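PDB 5KF0: aldehyde dehydrogenase, which probably oxidises aldehydes to the corresponding carboxylic acids with a nicotinamide cofactor, and is seen here with NADPH bound. Local coordinates for residues Asp12-Tyr17 against Thr41-Ala46; Phe157-Asn162 against Phe182-Ala187; Gly193-Ala198 against Val213-Arg218. All blocks are in the same frame, centred on the assembly; numbering follows the deposited sequence.

Interaction 1 of 3, residues Asp12-Tyr17 against Thr41-Ala46; sequences DTYPYY and TRVALA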
loop_
_atom_site.group_PDB
_atom_site.type_symbol
_atom_site.label_atom_id
_atom_site.label_comp_id
_atom_site.label_asym_id
_atom_site.label_seq_id
_atom_site.Cartn_x
_atom_site.Cartn_y
_atom_site.Cartn_z
ATOM N N ASP A 12 33.339 35.551 6.002
ATOM C CA ASP A 12 34.763 35.313 6.221
ATOM C C ASP A 12 35.000 34.131 7.145
ATOM O O ASP A 12 36.034 33.458 7.033
ATOM C CB ASP A 12 35.434 36.547 6.825
ATOM C CG ASP A 12 35.634 37.659 5.825
ATOM O OD1 ASP A 12 35.508 37.412 4.608
ATOM O OD2 ASP A 12 35.941 38.782 6.268
ATOM N N THR A 13 34.074 33.885 8.075
ATOM C CA THR A 13 34.136 32.756 8.994
ATOM C C THR A 13 32.734 32.186 9.185
ATOM O O THR A 13 31.735 32.900 9.048
ATOM C CB THR A 13 34.701 33.135 10.374
ATOM O OG1 THR A 13 33.778 33.994 11.044
ATOM C CG2 THR A 13 36.053 33.849 10.261
ATOM N N TYR A 14 32.675 30.895 9.528
ATOM C CA TYR A 14 31.443 30.194 9.862
ATOM C C TYR A 14 31.620 29.432 11.168
ATOM O O TYR A 14 32.702 28.894 11.436
ATOM C CB TYR A 14 31.018 29.194 8.752
ATOM C CG TYR A 14 30.479 29.879 7.516
ATOM C CD1 TYR A 14 29.108 30.024 7.312
ATOM C CD2 TYR A 14 31.339 30.401 6.563
ATOM C CE1 TYR A 14 28.618 30.659 6.188
ATOM C CE2 TYR A 14 30.857 31.040 5.431
ATOM C CZ TYR A 14 29.496 31.168 5.254
ATOM O OH TYR A 14 29.022 31.813 4.136
ATOM N N PRO A 15 30.577 29.359 11.991
ATOM C CA PRO A 15 30.609 28.492 13.168
ATOM C C PRO A 15 30.220 27.073 12.783
ATOM O O PRO A 15 29.761 26.814 11.668
ATOM C CB PRO A 15 29.543 29.115 14.068
ATOM C CG PRO A 15 28.477 29.548 13.058
ATOM C CD PRO A 15 29.248 29.969 11.801
ATOM N N TYR A 16 30.398 26.148 13.721
ATOM C CA TYR A 16 29.678 24.886 13.599
ATOM C C TYR A 16 28.438 24.948 14.477
ATOM O O TYR A 16 28.243 25.887 15.246
ATOM C CB TYR A 16 30.548 23.653 13.917
ATOM C CG TYR A 16 31.222 23.530 15.267
ATOM C CD1 TYR A 16 30.485 23.465 16.452
ATOM C CD2 TYR A 16 32.604 23.397 15.353
ATOM C CE1 TYR A 16 31.116 23.316 17.683
ATOM C CE2 TYR A 16 33.234 23.249 16.574
ATOM C CZ TYR A 16 32.492 23.213 17.733
ATOM O OH TYR A 16 33.115 23.064 18.954
ATOM N N TYR A 17 27.567 23.954 14.326
ATOM C CA TYR A 17 26.292 23.949 15.032
ATOM C C TYR A 17 26.244 22.755 15.965
ATOM O O TYR A 17 26.293 21.604 15.518
ATOM C CB TYR A 17 25.119 23.961 14.050
ATOM C CG TYR A 17 24.945 25.361 13.503
ATOM C CD1 TYR A 17 24.043 26.248 14.082
ATOM C CD2 TYR A 17 25.748 25.823 12.464
ATOM C CE1 TYR A 17 23.915 27.552 13.612
ATOM C CE2 TYR A 17 25.628 27.128 11.989
ATOM C CZ TYR A 17 24.707 27.980 12.570
ATOM O OH TYR A 17 24.576 29.280 12.109
ATOM N N THR A 41 37.004 30.939 2.807
ATOM C CA THR A 41 36.426 31.163 4.126
ATOM C C THR A 41 37.095 30.197 5.087
ATOM O O THR A 41 37.782 29.260 4.673
ATOM C CB THR A 41 34.897 30.980 4.116
ATOM O OG1 THR A 41 34.350 31.347 5.391
ATOM C CG2 THR A 41 34.523 29.525 3.816
ATOM N N ARG A 42 36.888 30.435 6.378
ATOM C CA ARG A 42 37.411 29.565 7.423
ATOM C C ARG A 42 36.254 29.165 8.321
ATOM O O ARG A 42 35.431 30.009 8.681
ATOM C CB ARG A 42 38.521 30.259 8.222
ATOM C CG ARG A 42 39.742 30.566 7.368
ATOM C CD ARG A 42 40.883 31.179 8.162
ATOM N NE ARG A 42 42.085 31.290 7.336
ATOM C CZ ARG A 42 42.299 32.275 6.467
ATOM N NH1 ARG A 42 41.392 33.233 6.317
ATOM N NH2 ARG A 42 43.412 32.304 5.745
ATOM N N VAL A 43 36.167 27.884 8.659
ATOM C CA VAL A 43 35.038 27.417 9.453
ATOM C C VAL A 43 35.561 26.709 10.695
ATOM O O VAL A 43 36.708 26.249 10.753
ATOM C CB VAL A 43 34.082 26.499 8.649
ATOM C CG1 VAL A 43 33.874 27.038 7.227
ATOM C CG2 VAL A 43 34.574 25.080 8.633
ATOM N N ALA A 44 34.701 26.647 11.711
ATOM C CA ALA A 44 35.061 25.990 12.959
ATOM C C ALA A 44 35.165 24.479 12.765
ATOM O O ALA A 44 34.261 23.844 12.210
ATOM C CB ALA A 44 34.032 26.324 14.044
ATOM N N LEU A 45 36.268 23.906 13.242
ATOM C CA LEU A 45 36.533 22.476 13.155
ATOM C C LEU A 45 36.169 21.828 14.486
ATOM O O LEU A 45 36.684 22.233 15.534
ATOM C CB LEU A 45 38.007 22.240 12.829
ATOM C CG LEU A 45 38.441 20.799 12.594
ATOM C CD1 LEU A 45 37.831 20.262 11.286
ATOM C CD2 LEU A 45 39.961 20.713 12.592
ATOM N N ALA A 46 35.286 20.834 14.450
ATOM C CA ALA A 46 34.860 20.159 15.673
ATOM C C ALA A 46 35.870 19.094 16.083
ATOM O O ALA A 46 36.262 18.259 15.264
ATOM C CB ALA A 46 33.487 19.521 15.466
HETATM O O HOH W 1 38.666 34.025 7.641
HETATM O O HOH W 2 35.713 21.836 18.752
#
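Three backbone hydrogen bonds tie D12 and Y14 to R42 and A44 in parallel pairing, T13 beside R42 and Y14 beside V43, the two runs heading 19° apart. Y14 is gripped at both of its backbone polar atoms: its N donates to R42 O at 3.0 Å, within the carbonyl plane, and its O accepts from A44 N at 3.0 Å. The longer bond from R42 N to D12 O comes from above the carbonyl plane, and a water accepting from R42 NH1 donates to the same D12 O. The Y14 ring meets T41 by its edge, with OG1 3.4 Å from CD2 and close to the ring plane. T41 OG1 lies opposite its own backbone N (chi1 -174°), which brings it to that edge; its hydrogen-bond partner is K11 O, while Y14 OH bonds to K11 N. On the same face Y14 CB rests 3.9 Å from V43 CG1. Beyond the last bridge pair, where 44-46 is no longer strand, the Y16 ring carries the contact on. Its CD2 lies 3.5 Å from A44 CB, and A46 CB makes an off-centre CH-pi contact 4.3 Å from the ring centroid. Strands 21-23 and 29-32 flank the pair within one mixed sheet, T41 and V43 packing on V31, while V192 of helix 192-202 touches Y14 and T41.

Interaction 2 of 3, residues Phe157-Asn162 against Phe182-Ala187; sequences FISPFN and FVLKPA. With NDP (NADPH dihydro-nicotinamide-adenine-dinucleotide phosphate), chain E.
F157 and F182 set the orientation at the start of this contact: their ring planes lie 29° apart, but the centroids are 5.5 Å apart and the offset is large enough that little of one ring lies against the other. The closest approach is therefore from ring to stem, F157 CE2 lying 3.4 Å from F182 CB. F182 CG sits between its backbone N and carbonyl carbon (chi1 67°), and its CG and CD1 follow CB along the CD2-CE2 side of F157. L184 reaches back with CD1 to F157 CB at 3.6 Å, on the same face of the sheet. The backbones carrying these groups run parallel: F157 N donates to V183 O, and F157 O receives K185 N at 2.8 Å with an N-H...O angle of 174°. This unit, strand 155-158, helix 164-178 and strand 182-185, is a beta-alpha-beta crossover of the Rossmann-like cofactor domain. The bond from S159 N to K185 O is weak, and beyond it a water joins S159 OG, P160 O and A187 N. A187 CB then packs against F161 N and CB. On the other face, I158 CG2 touches the adenosine ribose at O4B, and K185 bends at its last two torsions to bring NZ to the cofactor. Five oxygens lie within bonding range of NZ, O2B at 2.9 Å, O2X of the 2'-phosphate, O3B, P186 O and A216 O; they must share its three protons, so some bonds are probably bifurcated. S159 O accepts from O3B, and F161 N donates to the pyrophosphate oxygen O1N at 3.1 Å. S159 O and K185 NZ thus hold the ribose hydroxyl; separately, the positive charge usual for a lysine would offset part of the phosphate charge, consistent with recognition of the 2'-phosphate that distinguishes NADPH from NADH.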
loop_
_atom_site.group_PDB
_atom_site.type_symbol
_atom_site.label_atom_id
_atom_site.label_comp_id
_atom_site.label_asym_id
_atom_site.label_seq_id
_atom_site.Cartn_x
_atom_site.Cartn_y
_atom_site.Cartn_z
ATOM N N PHE A 157 25.289 10.961 10.222
ATOM C CA PHE A 157 25.212 11.258 8.794
ATOM C C PHE A 157 26.567 11.750 8.305
ATOM O O PHE A 157 27.137 12.676 8.890
ATOM C CB PHE A 157 24.160 12.340 8.507
ATOM C CG PHE A 157 22.739 11.902 8.753
ATOM C CD1 PHE A 157 22.375 10.557 8.670
ATOM C CD2 PHE A 157 21.758 12.848 9.042
ATOM C CE1 PHE A 157 21.053 10.169 8.883
ATOM C CE2 PHE A 157 20.436 12.470 9.240
ATOM C CZ PHE A 157 20.083 11.128 9.166
ATOM N N ILE A 158 27.066 11.155 7.221
ATOM C CA ILE A 158 28.328 11.557 6.604
ATOM C C ILE A 158 28.080 11.761 5.113
ATOM O O ILE A 158 27.520 10.873 4.459
ATOM C CB ILE A 158 29.420 10.490 6.824
ATOM C CG1 ILE A 158 29.758 10.342 8.312
ATOM C CG2 ILE A 158 30.678 10.845 6.015
ATOM C CD1 ILE A 158 30.696 9.154 8.608
ATOM N N SER A 159 28.507 12.908 4.571
ATOM C CA SER A 159 28.206 13.271 3.192
ATOM C C SER A 159 29.467 13.649 2.423
ATOM O O SER A 159 30.499 13.970 3.021
ATOM C CB SER A 159 27.190 14.430 3.154
ATOM O OG SER A 159 27.628 15.565 3.894
ATOM N N PRO A 160 29.415 13.620 1.070
ATOM C CA PRO A 160 30.637 13.815 0.276
ATOM C C PRO A 160 30.764 15.213 -0.298
ATOM O O PRO A 160 29.923 16.087 -0.050
ATOM C CB PRO A 160 30.477 12.784 -0.838
ATOM C CG PRO A 160 28.990 12.881 -1.119
ATOM C CD PRO A 160 28.318 13.095 0.234
ATOM N N PHE A 161 31.819 15.438 -1.087
ATOM C CA PHE A 161 32.106 16.799 -1.524
ATOM C C PHE A 161 31.278 17.233 -2.724
ATOM O O PHE A 161 31.155 18.438 -2.955
ATOM C CB PHE A 161 33.596 16.966 -1.879
ATOM C CG PHE A 161 33.949 16.511 -3.292
ATOM C CD1 PHE A 161 33.823 17.372 -4.375
ATOM C CD2 PHE A 161 34.405 15.219 -3.516
ATOM C CE1 PHE A 161 34.137 16.944 -5.672
ATOM C CE2 PHE A 161 34.727 14.792 -4.789
ATOM C CZ PHE A 161 34.600 15.657 -5.869
ATOM N N ASN A 162 30.759 16.298 -3.532
ATOM C CA ASN A 162 30.441 16.712 -4.899
ATOM C C ASN A 162 29.025 17.243 -5.070
ATOM O O ASN A 162 28.810 18.158 -5.871
ATOM C CB ASN A 162 30.690 15.571 -5.887
ATOM C CG ASN A 162 29.797 14.379 -5.637
ATOM O OD1 ASN A 162 29.572 13.979 -4.494
ATOM N ND2 ASN A 162 29.299 13.789 -6.714
ATOM N N PHE A 182 19.921 14.088 14.803
ATOM C CA PHE A 182 21.021 13.644 13.955
ATOM C C PHE A 182 22.241 14.530 14.165
ATOM O O PHE A 182 22.135 15.695 14.561
ATOM C CB PHE A 182 20.632 13.643 12.465
ATOM C CG PHE A 182 20.388 15.015 11.903
ATOM C CD1 PHE A 182 21.445 15.766 11.386
ATOM C CD2 PHE A 182 19.105 15.563 11.901
ATOM C CE1 PHE A 182 21.230 17.041 10.871
ATOM C CE2 PHE A 182 18.873 16.842 11.385
ATOM C CZ PHE A 182 19.939 17.585 10.878
ATOM N N VAL A 183 23.401 13.970 13.833
ATOM C CA VAL A 183 24.662 14.697 13.790
ATOM C C VAL A 183 25.227 14.486 12.392
ATOM O O VAL A 183 25.473 13.342 11.994
ATOM C CB VAL A 183 25.658 14.205 14.856
ATOM C CG1 VAL A 183 26.931 15.070 14.828
ATOM C CG2 VAL A 183 25.023 14.239 16.272
ATOM N N LEU A 184 25.414 15.577 11.649
ATOM C CA LEU A 184 25.888 15.532 10.268
ATOM C C LEU A 184 27.336 15.998 10.205
ATOM O O LEU A 184 27.670 17.068 10.725
ATOM C CB LEU A 184 25.024 16.421 9.363
ATOM C CG LEU A 184 25.556 16.674 7.936
ATOM C CD1 LEU A 184 25.572 15.386 7.109
ATOM C CD2 LEU A 184 24.739 17.764 7.221
ATOM N N LYS A 185 28.187 15.190 9.580
ATOM C CA LYS A 185 29.560 15.578 9.272
ATOM C C LYS A 185 29.669 15.789 7.771
ATOM O O LYS A 185 29.694 14.809 7.008
ATOM C CB LYS A 185 30.561 14.513 9.726
ATOM C CG LYS A 185 32.008 15.027 9.699
ATOM C CD LYS A 185 33.032 13.894 9.547
ATOM C CE LYS A 185 33.199 13.514 8.071
ATOM N NZ LYS A 185 33.782 14.671 7.298
ATOM N N PRO A 186 29.723 17.023 7.294
ATOM C CA PRO A 186 29.899 17.255 5.862
ATOM C C PRO A 186 31.344 16.990 5.463
ATOM O O PRO A 186 32.229 16.826 6.305
ATOM C CB PRO A 186 29.544 18.740 5.707
ATOM C CG PRO A 186 30.054 19.342 7.013
ATOM C CD PRO A 186 29.763 18.278 8.071
ATOM N N ALA A 187 31.574 16.975 4.153
ATOM C CA ALA A 187 32.938 16.883 3.649
ATOM C C ALA A 187 33.725 18.141 4.010
ATOM O O ALA A 187 33.228 19.264 3.873
ATOM C CB ALA A 187 32.938 16.694 2.131
HETATM P PA NDP E . 35.055 10.174 0.422
HETATM O O1A NDP E . 34.770 8.732 0.677
HETATM O O2A NDP E . 36.543 10.453 0.212
HETATM O O5B NDP E . 34.518 11.109 1.591
HETATM C C5B NDP E . 33.091 11.110 1.840
HETATM C C4B NDP E . 32.847 11.544 3.260
HETATM O O4B NDP E . 33.329 10.525 4.165
HETATM C C3B NDP E . 33.558 12.840 3.673
HETATM O O3B NDP E . 32.760 13.566 4.604
HETATM C C2B NDP E . 34.807 12.300 4.369
HETATM O O2B NDP E . 35.400 13.201 5.327
HETATM C C1B NDP E . 34.184 11.131 5.111
HETATM N N9A NDP E . 35.140 10.138 5.584
HETATM C C8A NDP E . 36.158 9.533 4.897
HETATM N N7A NDP E . 36.807 8.628 5.594
HETATM C C5A NDP E . 36.171 8.644 6.825
HETATM C C6A NDP E . 36.371 7.907 8.009
HETATM N N6A NDP E . 37.336 6.992 8.166
HETATM N N1A NDP E . 35.544 8.156 9.050
HETATM C C2A NDP E . 34.593 9.083 8.912
HETATM N N3A NDP E . 34.312 9.844 7.851
HETATM C C4A NDP E . 35.143 9.573 6.836
HETATM O O3 NDP E . 34.233 10.643 -0.854
HETATM P PN NDP E . 34.194 12.004 -1.677
HETATM O O1N NDP E . 33.851 13.129 -0.771
HETATM O O2N NDP E . 35.506 12.116 -2.411
HETATM O O5D NDP E . 33.006 11.811 -2.708
HETATM C C5D NDP E . 33.087 11.047 -3.923
HETATM C C4D NDP E . 32.542 9.664 -3.669
HETATM O O4D NDP E . 31.169 9.750 -3.203
HETATM C C3D NDP E . 32.520 8.799 -4.932
HETATM O O3D NDP E . 32.942 7.462 -4.691
HETATM C C2D NDP E . 31.054 8.881 -5.353
HETATM O O2D NDP E . 30.576 7.834 -6.189
HETATM C C1D NDP E . 30.364 8.898 -3.995
HETATM N N1N NDP E . 29.023 9.443 -4.168
HETATM C C2N NDP E . 27.902 8.687 -3.914
HETATM C C3N NDP E . 26.659 9.107 -4.218
HETATM C C7N NDP E . 25.444 8.324 -3.863
HETATM O O7N NDP E . 24.412 8.950 -3.583
HETATM N N7N NDP E . 25.488 6.995 -3.926
HETATM C C4N NDP E . 26.466 10.380 -4.962
HETATM C C5N NDP E . 27.680 11.241 -4.877
HETATM C C6N NDP E . 28.859 10.738 -4.565
HETATM P P2B NDP E . 36.508 14.320 4.866
HETATM O O1X NDP E . 36.566 14.324 3.385
HETATM O O2X NDP E . 36.018 15.572 5.533
HETATM O O3X NDP E . 37.821 13.901 5.494
HETATM O O HOH W 3 29.271 17.298 2.390
#

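Interaction 3 of 3, residues Gly193-Ala198 against Val213-Arg218; sequences GALIIA and VLPAHR. With NDP (NADPH dihydro-nicotinamide-adenine-dinucleotide phosphate), chain E.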
loop_
_atom_site.group_PDB
_atom_site.type_symbol
_atom_site.label_atom_id
_atom_site.label_comp_id
_atom_site.label_asym_id
_atom_site.label_seq_id
_atom_site.Cartn_x
_atom_site.Cartn_y
_atom_site.Cartn_z
ATOM N N GLY A 193 27.882 24.759 2.603
ATOM C CA GLY A 193 26.479 24.503 2.307
ATOM C C GLY A 193 25.744 23.876 3.478
ATOM O O GLY A 193 24.659 24.326 3.861
ATOM N N ALA A 194 26.340 22.835 4.073
ATOM C CA ALA A 194 25.744 22.189 5.243
ATOM C C ALA A 194 25.584 23.159 6.411
ATOM O O ALA A 194 24.609 23.059 7.173
ATOM C CB ALA A 194 26.599 20.987 5.658
ATOM N N LEU A 195 26.524 24.092 6.576
ATOM C CA LEU A 195 26.420 25.059 7.666
ATOM C C LEU A 195 25.366 26.125 7.384
ATOM O O LEU A 195 24.813 26.702 8.323
ATOM C CB LEU A 195 27.776 25.710 7.934
ATOM C CG LEU A 195 28.821 24.710 8.434
ATOM C CD1 LEU A 195 30.194 25.365 8.466
ATOM C CD2 LEU A 195 28.458 24.151 9.822
ATOM N N ILE A 196 25.065 26.403 6.111
ATOM C CA ILE A 196 23.933 27.284 5.823
ATOM C C ILE A 196 22.616 26.559 6.101
ATOM O O ILE A 196 21.678 27.137 6.675
ATOM C CB ILE A 196 24.003 27.809 4.377
ATOM C CG1 ILE A 196 25.224 28.718 4.195
ATOM C CG2 ILE A 196 22.719 28.579 4.040
ATOM C CD1 ILE A 196 25.507 29.045 2.741
ATOM N N ILE A 197 22.529 25.284 5.715
ATOM C CA ILE A 197 21.384 24.457 6.105
ATOM C C ILE A 197 21.211 24.489 7.619
ATOM O O ILE A 197 20.101 24.687 8.132
ATOM C CB ILE A 197 21.551 23.017 5.581
ATOM C CG1 ILE A 197 21.487 22.975 4.049
ATOM C CG2 ILE A 197 20.493 22.100 6.186
ATOM C CD1 ILE A 197 21.695 21.581 3.456
ATOM N N ALA A 198 22.320 24.341 8.359
ATOM C CA ALA A 198 22.254 24.364 9.821
ATOM C C ALA A 198 21.766 25.708 10.347
ATOM O O ALA A 198 20.973 25.759 11.297
ATOM C CB ALA A 198 23.626 24.028 10.411
ATOM N N VAL A 213 25.686 20.067 13.244
ATOM C CA VAL A 213 26.408 19.975 11.974
ATOM C C VAL A 213 27.859 20.324 12.292
ATOM O O VAL A 213 28.167 21.469 12.650
ATOM C CB VAL A 213 25.823 20.893 10.889
ATOM C CG1 VAL A 213 26.659 20.802 9.603
ATOM C CG2 VAL A 213 24.357 20.509 10.599
ATOM N N LEU A 214 28.741 19.336 12.197
ATOM C CA LEU A 214 30.096 19.432 12.738
ATOM C C LEU A 214 31.123 19.111 11.663
ATOM O O LEU A 214 31.307 17.924 11.323
ATOM C CB LEU A 214 30.273 18.482 13.922
ATOM C CG LEU A 214 29.355 18.678 15.128
ATOM C CD1 LEU A 214 29.690 17.646 16.197
ATOM C CD2 LEU A 214 29.485 20.081 15.691
ATOM N N PRO A 215 31.822 20.102 11.128
ATOM C CA PRO A 215 32.953 19.801 10.245
ATOM C C PRO A 215 34.039 19.076 11.024
ATOM O O PRO A 215 34.355 19.440 12.156
ATOM C CB PRO A 215 33.419 21.186 9.775
ATOM C CG PRO A 215 32.252 22.119 10.064
ATOM C CD PRO A 215 31.604 21.548 11.293
ATOM N N ALA A 216 34.601 18.037 10.412
ATOM C CA ALA A 216 35.672 17.264 11.026
ATOM C C ALA A 216 36.338 16.446 9.935
ATOM O O ALA A 216 35.653 15.904 9.063
ATOM C CB ALA A 216 35.148 16.334 12.132
ATOM N N HIS A 217 37.665 16.383 9.969
ATOM C CA HIS A 217 38.388 15.542 9.022
ATOM C C HIS A 217 38.174 14.066 9.339
ATOM O O HIS A 217 37.936 13.685 10.487
ATOM C CB HIS A 217 39.882 15.862 9.058
ATOM C CG HIS A 217 40.213 17.263 8.650
ATOM N ND1 HIS A 217 40.151 17.690 7.342
ATOM C CD2 HIS A 217 40.639 18.327 9.374
ATOM C CE1 HIS A 217 40.509 18.962 7.278
ATOM N NE2 HIS A 217 40.816 19.371 8.496
ATOM N N ARG A 218 38.295 13.227 8.303
ATOM C CA ARG A 218 38.126 11.785 8.479
ATOM C C ARG A 218 38.966 11.240 9.632
ATOM O O ARG A 218 38.511 10.363 10.376
ATOM C CB ARG A 218 38.469 11.058 7.179
ATOM C CG ARG A 218 39.835 11.398 6.578
ATOM C CD ARG A 218 39.909 10.864 5.155
ATOM N NE ARG A 218 39.001 11.600 4.277
ATOM C CZ ARG A 218 38.625 11.196 3.064
ATOM N NH1 ARG A 218 39.070 10.046 2.570
ATOM N NH2 ARG A 218 37.806 11.944 2.349
HETATM P PA NDP E . 35.055 10.174 0.422
HETATM O O1A NDP E . 34.770 8.732 0.677
HETATM O O2A NDP E . 36.543 10.453 0.212
HETATM O O5B NDP E . 34.518 11.109 1.591
HETATM C C5B NDP E . 33.091 11.110 1.840
HETATM C C4B NDP E . 32.847 11.544 3.260
HETATM O O4B NDP E . 33.329 10.525 4.165
HETATM C C3B NDP E . 33.558 12.840 3.673
HETATM O O3B NDP E . 32.760 13.566 4.604
HETATM C C2B NDP E . 34.807 12.300 4.369
HETATM O O2B NDP E . 35.400 13.201 5.327
HETATM C C1B NDP E . 34.184 11.131 5.111
HETATM N N9A NDP E . 35.140 10.138 5.584
HETATM C C8A NDP E . 36.158 9.533 4.897
HETATM N N7A NDP E . 36.807 8.628 5.594
HETATM C C5A NDP E . 36.171 8.644 6.825
HETATM C C6A NDP E . 36.371 7.907 8.009
HETATM N N6A NDP E . 37.336 6.992 8.166
HETATM N N1A NDP E . 35.544 8.156 9.050
HETATM C C2A NDP E . 34.593 9.083 8.912
HETATM N N3A NDP E . 34.312 9.844 7.851
HETATM C C4A NDP E . 35.143 9.573 6.836
HETATM O O3 NDP E . 34.233 10.643 -0.854
HETATM P PN NDP E . 34.194 12.004 -1.677
HETATM O O1N NDP E . 33.851 13.129 -0.771
HETATM O O2N NDP E . 35.506 12.116 -2.411
HETATM O O5D NDP E . 33.006 11.811 -2.708
HETATM C C5D NDP E . 33.087 11.047 -3.923
HETATM C C4D NDP E . 32.542 9.664 -3.669
HETATM O O4D NDP E . 31.169 9.750 -3.203
HETATM C C3D NDP E . 32.520 8.799 -4.932
HETATM O O3D NDP E . 32.942 7.462 -4.691
HETATM C C2D NDP E . 31.054 8.881 -5.353
HETATM O O2D NDP E . 30.576 7.834 -6.189
HETATM C C1D NDP E . 30.364 8.898 -3.995
HETATM N N1N NDP E . 29.023 9.443 -4.168
HETATM C C2N NDP E . 27.902 8.687 -3.914
HETATM C C3N NDP E . 26.659 9.107 -4.218
HETATM C C7N NDP E . 25.444 8.324 -3.863
HETATM O O7N NDP E . 24.412 8.950 -3.583
HETATM N N7N NDP E . 25.488 6.995 -3.926
HETATM C C4N NDP E . 26.466 10.380 -4.962
HETATM C C5N NDP E . 27.680 11.241 -4.877
HETATM C C6N NDP E . 28.859 10.738 -4.565
HETATM P P2B NDP E . 36.508 14.320 4.866
HETATM O O1X NDP E . 36.566 14.324 3.385
HETATM O O2X NDP E . 36.018 15.572 5.533
HETATM O O3X NDP E . 37.821 13.901 5.494
#
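Apolar contacts alone join A194, L195 and A198 of the helix to V213 and P215, with 198 Å² of surface buried in all. V213 divides its two methyls between them: CG2 meets A198 CB at 3.6 Å, while CG1 reaches A194 CB at 3.9 Å and L195 CD2 at 3.8 Å. CG1 stands opposite the valine's backbone N (chi1 177°), which turns it toward A194 and L195, the residues four and three before A198. L195 also extends CD1 to P215 CG, a looser approach at 4.2 Å. Polar interactions belong to the far end of 213-218, where R218 binds the cofactor. Its backbone N and NE both donate to O3X of the 2'-phosphate, the latter at 2.9 Å and 169°. NH2 serves O1X and the pyrophosphate oxygen O2A, each at 2.9 Å, and C8A, at the edge of the adenine, sits 3.5 Å above the centre of one guanidinium face. The loop thus runs from a helix-packed end to a phosphate-binding end. Around it, A198 packs on Y17 and L195 on Y14 of strand 13-18, P186 touches A194, and L214 points to the other side, against I51 and A54 of helix 48-60.

The three contacts follow one another along the chain and gather on one part of the fold. Interaction 3 is the bridge: its centre lies 8 Å from that of interaction 1 and 7 Å from that of interaction 2, whereas 1 and 2 are 15 Å apart and do not touch. Probable backbone hydrogen bonds connect Y17 O to V213 N and A46 N to P215 O on one side, and L184 O to L214 N on the other. The N-terminal mixed sheet is thereby joined to the cofactor-binding sheet, whose edge strand 211-213 leads into 213-218. K185 and R218, from interactions 2 and 3, converge on the 2'-phosphate, consistent with shared recognition of NADPH.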